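Local coordinates for protein isomaltodextranase (PDB 5AWO) that hydrolyses alpha-1,6-glucosidic linkages in dextran-like polysaccharides, releasing successive isomaltose units from the non-reducing chain ends, at residues A[262-267]-A[309-314]; A[251-256]-A[302-307]; A[294-299]-A[333-338]. One frame throughout, in Å; residues are numbered along the deposited sequence.

Contact 1 (A[262-267]-A[309-314]); sequences DLVRIN and GQLILD
Ile312 N reaches Asp262 O over 2.8 Å, the shortest polar bond between the two segments and the first of a parallel beta pairing. Val264 then works in both directions, giving its N-H to Ile312 O and taking Asp314 N on its own O, and Ile266 N closes the series on Asp314 O. Ile312 O also receives the CA-H of Leu263, with CA and O 3.1 Å apart, and Asp314 O receives that of Arg265.

Side chains alternate across the sheet. Leu263 lies aslant on Ile312, CG to CG2 3.8 Å. On the opposite face the branch CG2 of Val264 meets Leu311 CD1 at 3.8 Å and also touches Leu313 CD2; Val264 crosses Leu311 nearly at right angles but runs alongside Leu313.

Arg265 shares the face of Leu263. Its CG and CD pass over the carboxylate of Asp314, CG to OD2 3.5 Å, and the guanidinium stands 87° from the carboxylate plane without bonding to it. Bends at chi2 (-84°) and chi3 (-62°) fold it toward Asn267 instead: NE bonds OD1 at 3.0 Å from above the amide plane, and NH2 bonds the backbone O at 2.8 Å, in the guanidinium plane. Arg265 also forms salt bridges with Asp316 and Asp269, while Asp314 OD2 has Arg199 and its OD1 the N-H of Asp316. Buried charges are thus met by opposite ones, and with Asp201, the likely nucleophile, about 6 Å from the Arg265 side chain, they lie close to the catalytic centre and may influence its electrostatics.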
loop_
_atom_site.group_PDB
_atom_site.type_symbol
_atom_site.label_atom_id
_atom_site.label_comp_id
_atom_site.label_asym_id
_atom_site.label_seq_id
_atom_site.Cartn_x
_atom_site.Cartn_y
_atom_site.Cartn_z
ATOM N N ASP A 262 -1.166 -5.623 4.317
ATOM C CA ASP A 262 -0.610 -4.253 4.304
ATOM C C ASP A 262 -0.391 -3.720 2.886
ATOM O O ASP A 262 -0.674 -2.557 2.651
ATOM C CB ASP A 262 0.678 -4.188 5.120
ATOM C CG ASP A 262 0.470 -4.574 6.571
ATOM O OD1 ASP A 262 -0.487 -4.032 7.167
ATOM O OD2 ASP A 262 1.286 -5.359 7.066
ATOM N N LEU A 263 0.128 -4.570 1.997
ATOM C CA LEU A 263 0.433 -4.167 0.613
ATOM C C LEU A 263 -0.303 -5.085 -0.329
ATOM O O LEU A 263 -0.426 -6.285 -0.062
ATOM C CB LEU A 263 1.926 -4.323 0.306
ATOM C CG LEU A 263 2.863 -3.174 0.677
ATOM C CD1 LEU A 263 3.011 -2.955 2.186
ATOM C CD2 LEU A 263 4.223 -3.432 0.039
ATOM N N VAL A 264 -0.780 -4.519 -1.452
ATOM C CA VAL A 264 -1.293 -5.307 -2.572
ATOM C C VAL A 264 -0.637 -4.902 -3.891
ATOM O O VAL A 264 -0.534 -3.714 -4.215
ATOM C CB VAL A 264 -2.816 -5.204 -2.757
ATOM C CG1 VAL A 264 -3.515 -5.985 -1.650
ATOM C CG2 VAL A 264 -3.286 -3.747 -2.838
ATOM N N ARG A 265 -0.171 -5.892 -4.646
ATOM C CA ARG A 265 0.281 -5.592 -6.025
ATOM C C ARG A 265 -0.857 -5.073 -6.877
ATOM O O ARG A 265 -1.934 -5.667 -6.897
ATOM C CB ARG A 265 0.901 -6.829 -6.667
ATOM C CG ARG A 265 2.377 -7.003 -6.369
ATOM C CD ARG A 265 3.280 -6.188 -7.323
ATOM N NE ARG A 265 3.045 -6.677 -8.680
ATOM C CZ ARG A 265 3.447 -7.867 -9.133
ATOM N NH1 ARG A 265 4.269 -8.620 -8.420
ATOM N NH2 ARG A 265 2.994 -8.319 -10.298
ATOM N N ILE A 266 -0.564 -4.021 -7.648
ATOM C CA ILE A 266 -1.557 -3.396 -8.510
ATOM C C ILE A 266 -1.230 -3.462 -9.999
ATOM O O ILE A 266 -1.934 -2.845 -10.807
ATOM C CB ILE A 266 -1.859 -1.963 -8.033
ATOM C CG1 ILE A 266 -0.610 -1.062 -7.928
ATOM C CG2 ILE A 266 -2.597 -2.020 -6.700
ATOM C CD1 ILE A 266 0.230 -0.919 -9.170
ATOM N N ASN A 267 -0.235 -4.258 -10.366
ATOM C CA ASN A 267 0.251 -4.355 -11.738
ATOM C C ASN A 267 0.716 -5.747 -12.065
ATOM O O ASN A 267 0.994 -6.526 -11.153
ATOM C CB ASN A 267 1.377 -3.357 -12.023
ATOM C CG ASN A 267 2.608 -3.538 -11.120
ATOM O OD1 ASN A 267 2.508 -3.967 -9.956
ATOM N ND2 ASN A 267 3.756 -3.101 -11.616
ATOM N N GLY A 309 -4.058 3.363 7.234
ATOM C CA GLY A 309 -4.882 2.292 7.772
ATOM C C GLY A 309 -5.638 1.461 6.767
ATOM O O GLY A 309 -6.260 0.487 7.160
ATOM N N GLN A 310 -5.556 1.820 5.478
ATOM C CA GLN A 310 -6.175 1.045 4.396
ATOM C C GLN A 310 -5.074 0.159 3.776
ATOM O O GLN A 310 -4.420 -0.544 4.513
ATOM C CB GLN A 310 -6.897 1.979 3.413
ATOM C CG GLN A 310 -7.942 2.866 4.092
ATOM C CD GLN A 310 -9.015 2.054 4.816
ATOM O OE1 GLN A 310 -9.572 1.094 4.249
ATOM N NE2 GLN A 310 -9.311 2.447 6.063
ATOM N N LEU A 311 -4.809 0.257 2.469
ATOM C CA LEU A 311 -3.749 -0.536 1.863
ATOM C C LEU A 311 -2.637 0.370 1.317
ATOM O O LEU A 311 -2.891 1.499 0.851
ATOM C CB LEU A 311 -4.294 -1.380 0.726
ATOM C CG LEU A 311 -5.016 -2.658 1.149
ATOM C CD1 LEU A 311 -5.817 -3.207 -0.001
ATOM C CD2 LEU A 311 -4.020 -3.677 1.678
ATOM N N ILE A 312 -1.422 -0.135 1.375
ATOM C CA ILE A 312 -0.316 0.400 0.580
ATOM C C ILE A 312 -0.315 -0.283 -0.791
ATOM O O ILE A 312 -0.350 -1.511 -0.886
ATOM C CB ILE A 312 1.030 0.227 1.308
ATOM C CG1 ILE A 312 1.092 1.125 2.544
ATOM C CG2 ILE A 312 2.203 0.559 0.383
ATOM C CD1 ILE A 312 2.130 0.770 3.551
ATOM N N LEU A 313 -0.362 0.508 -1.855
ATOM C CA LEU A 313 -0.332 -0.038 -3.213
ATOM C C LEU A 313 1.095 -0.308 -3.666
ATOM O O LEU A 313 1.977 0.519 -3.502
ATOM C CB LEU A 313 -1.056 0.909 -4.171
ATOM C CG LEU A 313 -2.452 1.355 -3.757
ATOM C CD1 LEU A 313 -3.102 2.190 -4.849
ATOM C CD2 LEU A 313 -3.359 0.189 -3.381
ATOM N N ASP A 314 1.292 -1.498 -4.220
ATOM C CA ASP A 314 2.603 -2.021 -4.557
ATOM C C ASP A 314 2.774 -2.066 -6.061
ATOM O O ASP A 314 2.131 -2.861 -6.719
ATOM C CB ASP A 314 2.732 -3.411 -3.911
ATOM C CG ASP A 314 4.024 -4.155 -4.240
ATOM O OD1 ASP A 314 4.932 -3.603 -4.867
ATOM O OD2 ASP A 314 4.102 -5.348 -3.832
#

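Contact 2 (A[251-256]-A[302-307]); sequences FQDGSA and WSHRNG
Asp253 carries CG opposite its backbone N (chi1 -161°), which sends the carboxylate out to the 303-305 turn, while His304 holds its ring between backbone N and carbonyl carbon (chi1 61°) and meets it head-on from the other side. The resulting bond, His304 NE2 to Asp253 OD1, is 2.8 Å long and almost perfectly straight at 178°. OD1 uses its syn lone pair and lies in the imidazole plane, and ring and carboxylate are nearly coplanar. The other ring nitrogen, His304 ND1, is bonded to Arg391, which helps fix the imidazole's rotation.

Arg305, bent at chi2, takes the backbone of the same aspartate. NE and NH2 both point at Asp253 O, each 3.0 Å away, and the oxygen lies in the guanidinium plane: a side-on fork closing on a single acceptor. Asp253 OD2 sits over one face of that guanidinium, 3.7 Å from NH2, a long salt bridge of charge alone with no N-H aimed at it. One residue is therefore gripped at both its carboxylate and its carbonyl.

Trp302 closes in obliquely. Its CZ3 comes within 3.3 Å of Asp253 OD1 and its CH2 within 3.7 Å of Gly254 N, and any CB on Gly254 would crowd CZ3. Gln252, Asp253 and Gly254 all have positive phi, a left-handed backbone run that turns the Asp253 carbonyl out to Arg305. The arrangement is a His-carboxylate hydrogen bond away from the annotated active site: on the outside of the GH27 (beta/alpha)8 barrel, it ties the left-handed turn around Asp253, where the chain leads into helix 251-260, to the 3-10 turn that follows helix 295-302.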
loop_
_atom_site.group_PDB
_atom_site.type_symbol
_atom_site.label_atom_id
_atom_site.label_comp_id
_atom_site.label_asym_id
_atom_site.label_seq_id
_atom_site.Cartn_x
_atom_site.Cartn_y
_atom_site.Cartn_z
ATOM N N PHE A 251 -10.998 -9.712 -5.453
ATOM C CA PHE A 251 -12.433 -9.760 -5.652
ATOM C C PHE A 251 -13.176 -8.863 -4.633
ATOM O O PHE A 251 -12.663 -8.514 -3.564
ATOM C CB PHE A 251 -12.930 -11.217 -5.528
ATOM C CG PHE A 251 -12.458 -12.144 -6.616
ATOM C CD1 PHE A 251 -12.476 -11.774 -7.960
ATOM C CD2 PHE A 251 -12.040 -13.433 -6.296
ATOM C CE1 PHE A 251 -12.069 -12.663 -8.951
ATOM C CE2 PHE A 251 -11.631 -14.320 -7.284
ATOM C CZ PHE A 251 -11.645 -13.934 -8.614
ATOM N N GLN A 252 -14.395 -8.482 -4.987
ATOM C CA GLN A 252 -15.227 -7.639 -4.138
ATOM C C GLN A 252 -14.468 -6.378 -3.698
ATOM O O GLN A 252 -14.412 -6.034 -2.523
ATOM C CB GLN A 252 -15.711 -8.417 -2.910
ATOM C CG GLN A 252 -16.461 -9.699 -3.212
ATOM C CD GLN A 252 -17.008 -10.322 -1.938
ATOM O OE1 GLN A 252 -16.248 -10.702 -1.048
ATOM N NE2 GLN A 252 -18.332 -10.403 -1.832
ATOM N N ASP A 253 -13.881 -5.705 -4.690
ATOM C CA ASP A 253 -13.164 -4.449 -4.479
ATOM C C ASP A 253 -12.069 -4.626 -3.430
ATOM O O ASP A 253 -11.853 -3.782 -2.579
ATOM C CB ASP A 253 -14.155 -3.355 -4.092
ATOM C CG ASP A 253 -13.612 -1.939 -4.303
ATOM O OD1 ASP A 253 -12.611 -1.746 -5.029
ATOM O OD2 ASP A 253 -14.224 -1.003 -3.749
ATOM N N GLY A 254 -11.357 -5.736 -3.534
ATOM C CA GLY A 254 -10.245 -6.011 -2.652
ATOM C C GLY A 254 -10.564 -6.285 -1.184
ATOM O O GLY A 254 -9.694 -6.112 -0.328
ATOM N N SER A 255 -11.776 -6.760 -0.885
ATOM C CA SER A 255 -12.199 -6.820 0.509
ATOM C C SER A 255 -11.339 -7.730 1.410
ATOM O O SER A 255 -11.001 -7.344 2.521
ATOM C CB SER A 255 -13.672 -7.236 0.593
ATOM O OG SER A 255 -13.863 -8.527 0.093
ATOM N N ALA A 256 -11.011 -8.918 0.928
ATOM C CA ALA A 256 -10.254 -9.879 1.733
ATOM C C ALA A 256 -8.827 -9.403 1.962
ATOM O O ALA A 256 -8.250 -9.547 3.067
ATOM C CB ALA A 256 -10.284 -11.249 1.088
ATOM N N TRP A 302 -6.716 1.553 -8.101
ATOM C CA TRP A 302 -6.862 1.047 -6.736
ATOM C C TRP A 302 -6.682 2.159 -5.710
ATOM O O TRP A 302 -6.734 1.884 -4.510
ATOM C CB TRP A 302 -5.873 -0.114 -6.497
ATOM C CG TRP A 302 -6.374 -1.401 -7.057
ATOM C CD1 TRP A 302 -5.852 -2.140 -8.072
ATOM C CD2 TRP A 302 -7.536 -2.110 -6.599
ATOM N NE1 TRP A 302 -6.603 -3.264 -8.266
ATOM C CE2 TRP A 302 -7.649 -3.270 -7.374
ATOM C CE3 TRP A 302 -8.486 -1.874 -5.584
ATOM C CZ2 TRP A 302 -8.693 -4.181 -7.206
ATOM C CZ3 TRP A 302 -9.485 -2.776 -5.398
ATOM C CH2 TRP A 302 -9.600 -3.923 -6.196
ATOM N N SER A 303 -6.529 3.412 -6.155
ATOM C CA SER A 303 -6.248 4.504 -5.246
ATOM C C SER A 303 -7.321 4.758 -4.191
ATOM O O SER A 303 -7.002 5.260 -3.126
ATOM C CB SER A 303 -5.948 5.801 -6.004
ATOM O OG SER A 303 -7.039 6.251 -6.779
ATOM N N HIS A 304 -8.567 4.431 -4.512
ATOM C CA HIS A 304 -9.666 4.567 -3.532
ATOM C C HIS A 304 -9.449 3.677 -2.299
ATOM O O HIS A 304 -10.076 3.907 -1.240
ATOM C CB HIS A 304 -11.027 4.300 -4.172
ATOM C CG HIS A 304 -11.169 2.929 -4.742
ATOM N ND1 HIS A 304 -10.504 2.528 -5.883
ATOM C CD2 HIS A 304 -11.873 1.852 -4.320
ATOM C CE1 HIS A 304 -10.789 1.266 -6.134
ATOM N NE2 HIS A 304 -11.600 0.827 -5.184
ATOM N N ARG A 305 -8.582 2.665 -2.412
ATOM C CA ARG A 305 -8.227 1.777 -1.304
ATOM C C ARG A 305 -6.924 2.123 -0.589
ATOM O O ARG A 305 -6.476 1.346 0.280
ATOM C CB ARG A 305 -8.156 0.333 -1.812
ATOM C CG ARG A 305 -9.495 -0.245 -2.263
ATOM C CD ARG A 305 -10.523 -0.163 -1.141
ATOM N NE ARG A 305 -11.532 -1.192 -1.198
ATOM C CZ ARG A 305 -12.506 -1.326 -0.303
ATOM N NH1 ARG A 305 -12.631 -0.424 0.669
ATOM N NH2 ARG A 305 -13.353 -2.348 -0.432
ATOM N N ASN A 306 -6.306 3.251 -0.944
ATOM C CA ASN A 306 -5.010 3.581 -0.353
ATOM C C ASN A 306 -5.144 4.467 0.890
ATOM O O ASN A 306 -6.256 4.820 1.288
ATOM C CB ASN A 306 -4.045 4.151 -1.387
ATOM C CG ASN A 306 -4.283 5.608 -1.723
ATOM O OD1 ASN A 306 -4.984 6.344 -1.027
ATOM N ND2 ASN A 306 -3.622 6.067 -2.789
ATOM N N GLY A 307 -4.024 4.760 1.530
ATOM C CA GLY A 307 -3.968 5.715 2.641
ATOM C C GLY A 307 -3.861 5.104 4.023
ATOM O O GLY A 307 -3.873 3.893 4.198
#

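Contact 3 (A[294-299]-A[333-338]); sequences NPFCGF and MNLMVA
The ring of Phe296 has Leu335 CD2 seated over the centre of one face, 3.7 Å from the centroid and only 4° off the normal, a textbook CH-pi contact. CD1 of the same leucine lies over the same face, out toward the rim, 3.8 Å from Phe296 CD1. Phe410, from strand 405-410, meets Phe296 edge-to-face. The Phe299 ring is approached differently: Met336 SD lies in its plane at the edge, 3.8 Å from CZ, making a Met-aromatic contact, and Leu335 CG comes in obliquely 3.8 Å from CD2.

Leu335 is the hub. With CG opposite its backbone N (chi1 180°), it drives straight across to the neighbouring helix, lays both methyls on Phe296 and turns CG, with CD1, to Phe299, while CD2 also reaches Pro295 CB at 4.3 Å. Met336 starts off in the other direction, and the bend at chi2 (-58°) brings its sulfur back to Phe299. Exchanging Phe296 for an alanine would probably leave Leu335 CD2 without its aromatic seat and open a gap next to Phe410. No hydrogen bond joins the segments; the packing is wholly buried and apolar. Helices 295-302 and 326-339 run almost parallel here, their local axes 11.0 Å apart, as expected of successive outer helices, each returning after a parallel strand of a (beta/alpha)8 barrel.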
loop_
_atom_site.group_PDB
_atom_site.type_symbol
_atom_site.label_atom_id
_atom_site.label_comp_id
_atom_site.label_asym_id
_atom_site.label_seq_id
_atom_site.Cartn_x
_atom_site.Cartn_y
_atom_site.Cartn_z
ATOM N N ASN A 294 -0.424 -2.246 -16.164
ATOM C CA ASN A 294 0.665 -1.308 -15.890
ATOM C C ASN A 294 0.359 -0.520 -14.627
ATOM O O ASN A 294 -0.822 -0.326 -14.264
ATOM C CB ASN A 294 0.947 -0.388 -17.099
ATOM C CG ASN A 294 -0.197 0.542 -17.423
ATOM O OD1 ASN A 294 -0.971 0.313 -18.392
ATOM N ND2 ASN A 294 -0.361 1.553 -16.645
ATOM N N PRO A 295 1.406 -0.087 -13.902
ATOM C CA PRO A 295 1.176 0.578 -12.609
ATOM C C PRO A 295 0.608 1.986 -12.706
ATOM O O PRO A 295 -0.055 2.425 -11.764
ATOM C CB PRO A 295 2.547 0.526 -11.934
ATOM C CG PRO A 295 3.525 0.430 -13.096
ATOM C CD PRO A 295 2.822 -0.464 -14.081
ATOM N N PHE A 296 0.784 2.698 -13.829
ATOM C CA PHE A 296 0.063 3.950 -13.940
ATOM C C PHE A 296 -1.423 3.691 -13.754
ATOM O O PHE A 296 -2.094 4.387 -12.976
ATOM C CB PHE A 296 0.308 4.654 -15.268
ATOM C CG PHE A 296 1.522 5.537 -15.289
ATOM C CD1 PHE A 296 1.479 6.792 -14.676
ATOM C CD2 PHE A 296 2.682 5.168 -15.936
ATOM C CE1 PHE A 296 2.585 7.623 -14.697
ATOM C CE2 PHE A 296 3.775 5.996 -15.969
ATOM C CZ PHE A 296 3.733 7.244 -15.348
ATOM N N CYS A 297 -1.958 2.693 -14.451
ATOM C CA CYS A 297 -3.383 2.394 -14.368
ATOM C C CYS A 297 -3.721 1.693 -13.055
ATOM O O CYS A 297 -4.781 1.962 -12.471
ATOM C CB CYS A 297 -3.831 1.511 -15.516
ATOM S SG CYS A 297 -3.816 2.359 -17.124
ATOM N N GLY A 298 -2.879 0.777 -12.587
ATOM C CA GLY A 298 -3.190 0.076 -11.357
ATOM C C GLY A 298 -3.171 0.955 -10.115
ATOM O O GLY A 298 -4.038 0.828 -9.228
ATOM N N PHE A 299 -2.175 1.824 -9.984
ATOM C CA PHE A 299 -2.147 2.750 -8.867
ATOM C C PHE A 299 -3.382 3.638 -8.947
ATOM O O PHE A 299 -4.051 3.883 -7.924
ATOM C CB PHE A 299 -0.910 3.650 -8.910
ATOM C CG PHE A 299 0.383 3.013 -8.426
ATOM C CD1 PHE A 299 0.461 2.290 -7.237
ATOM C CD2 PHE A 299 1.561 3.218 -9.141
ATOM C CE1 PHE A 299 1.670 1.788 -6.779
ATOM C CE2 PHE A 299 2.762 2.712 -8.694
ATOM C CZ PHE A 299 2.818 1.999 -7.507
ATOM N N MET A 333 10.686 6.259 -10.725
ATOM C CA MET A 333 10.826 6.524 -9.298
ATOM C C MET A 333 9.725 7.471 -8.825
ATOM O O MET A 333 9.080 7.246 -7.797
ATOM C CB MET A 333 12.192 7.129 -9.030
ATOM C CG MET A 333 12.487 7.433 -7.573
ATOM S SD MET A 333 12.588 5.905 -6.604
ATOM C CE MET A 333 13.025 6.551 -4.983
ATOM N N ASN A 334 9.439 8.508 -9.607
ATOM C CA ASN A 334 8.440 9.492 -9.212
ATOM C C ASN A 334 7.039 8.881 -9.074
ATOM O O ASN A 334 6.255 9.267 -8.180
ATOM C CB ASN A 334 8.390 10.643 -10.222
ATOM C CG ASN A 334 9.579 11.580 -10.146
ATOM O OD1 ASN A 334 10.309 11.612 -9.147
ATOM N ND2 ASN A 334 9.792 12.350 -11.220
ATOM N N LEU A 335 6.698 7.924 -9.926
ATOM C CA LEU A 335 5.399 7.272 -9.815
ATOM C C LEU A 335 5.291 6.464 -8.531
ATOM O O LEU A 335 4.272 6.520 -7.836
ATOM C CB LEU A 335 5.149 6.354 -11.030
ATOM C CG LEU A 335 3.809 5.605 -11.020
ATOM C CD1 LEU A 335 2.597 6.526 -11.013
ATOM C CD2 LEU A 335 3.724 4.637 -12.230
ATOM N N MET A 336 6.324 5.694 -8.215
ATOM C CA MET A 336 6.293 4.875 -6.995
ATOM C C MET A 336 6.151 5.775 -5.770
ATOM O O MET A 336 5.353 5.497 -4.860
ATOM C CB MET A 336 7.554 3.994 -6.859
ATOM C CG MET A 336 7.828 3.048 -8.028
ATOM S SD MET A 336 6.473 1.901 -8.344
ATOM C CE MET A 336 7.202 1.021 -9.720
ATOM N N VAL A 337 6.926 6.850 -5.748
ATOM C CA VAL A 337 6.870 7.765 -4.610
ATOM C C VAL A 337 5.507 8.472 -4.539
ATOM O O VAL A 337 4.878 8.575 -3.460
ATOM C CB VAL A 337 8.031 8.785 -4.643
ATOM C CG1 VAL A 337 7.844 9.892 -3.610
ATOM C CG2 VAL A 337 9.334 8.061 -4.464
ATOM N N ALA A 338 5.007 8.968 -5.665
ATOM C CA ALA A 338 3.713 9.649 -5.688
ATOM C C ALA A 338 2.617 8.774 -5.097
ATOM O O ALA A 338 1.723 9.259 -4.379
ATOM C CB ALA A 338 3.350 10.075 -7.099
#

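In the fold
Contact 1 lies in the barrel wall, close to the centre of the chain, and the other two pack outside it. Contacts 1 and 3 are buried, contact 2 only partly. Helix 295-302 joins all three: it lies between strands 263-265 and 312-314 in the chain, its Phe299 packs on Ile266 and Leu313 of contact 1, and the turn at its end serves contact 2, where Trp302 also touches Ile266 and Arg305 O probably accepts Leu311 N. The chemistry follows the place. Backbone bonding and balanced charges mark the wall, hydrogen bonds from charged and imidazole side chains to one aspartate's carboxylate and carbonyl the partly exposed outer turn, and apolar aromatic packing the helix layer.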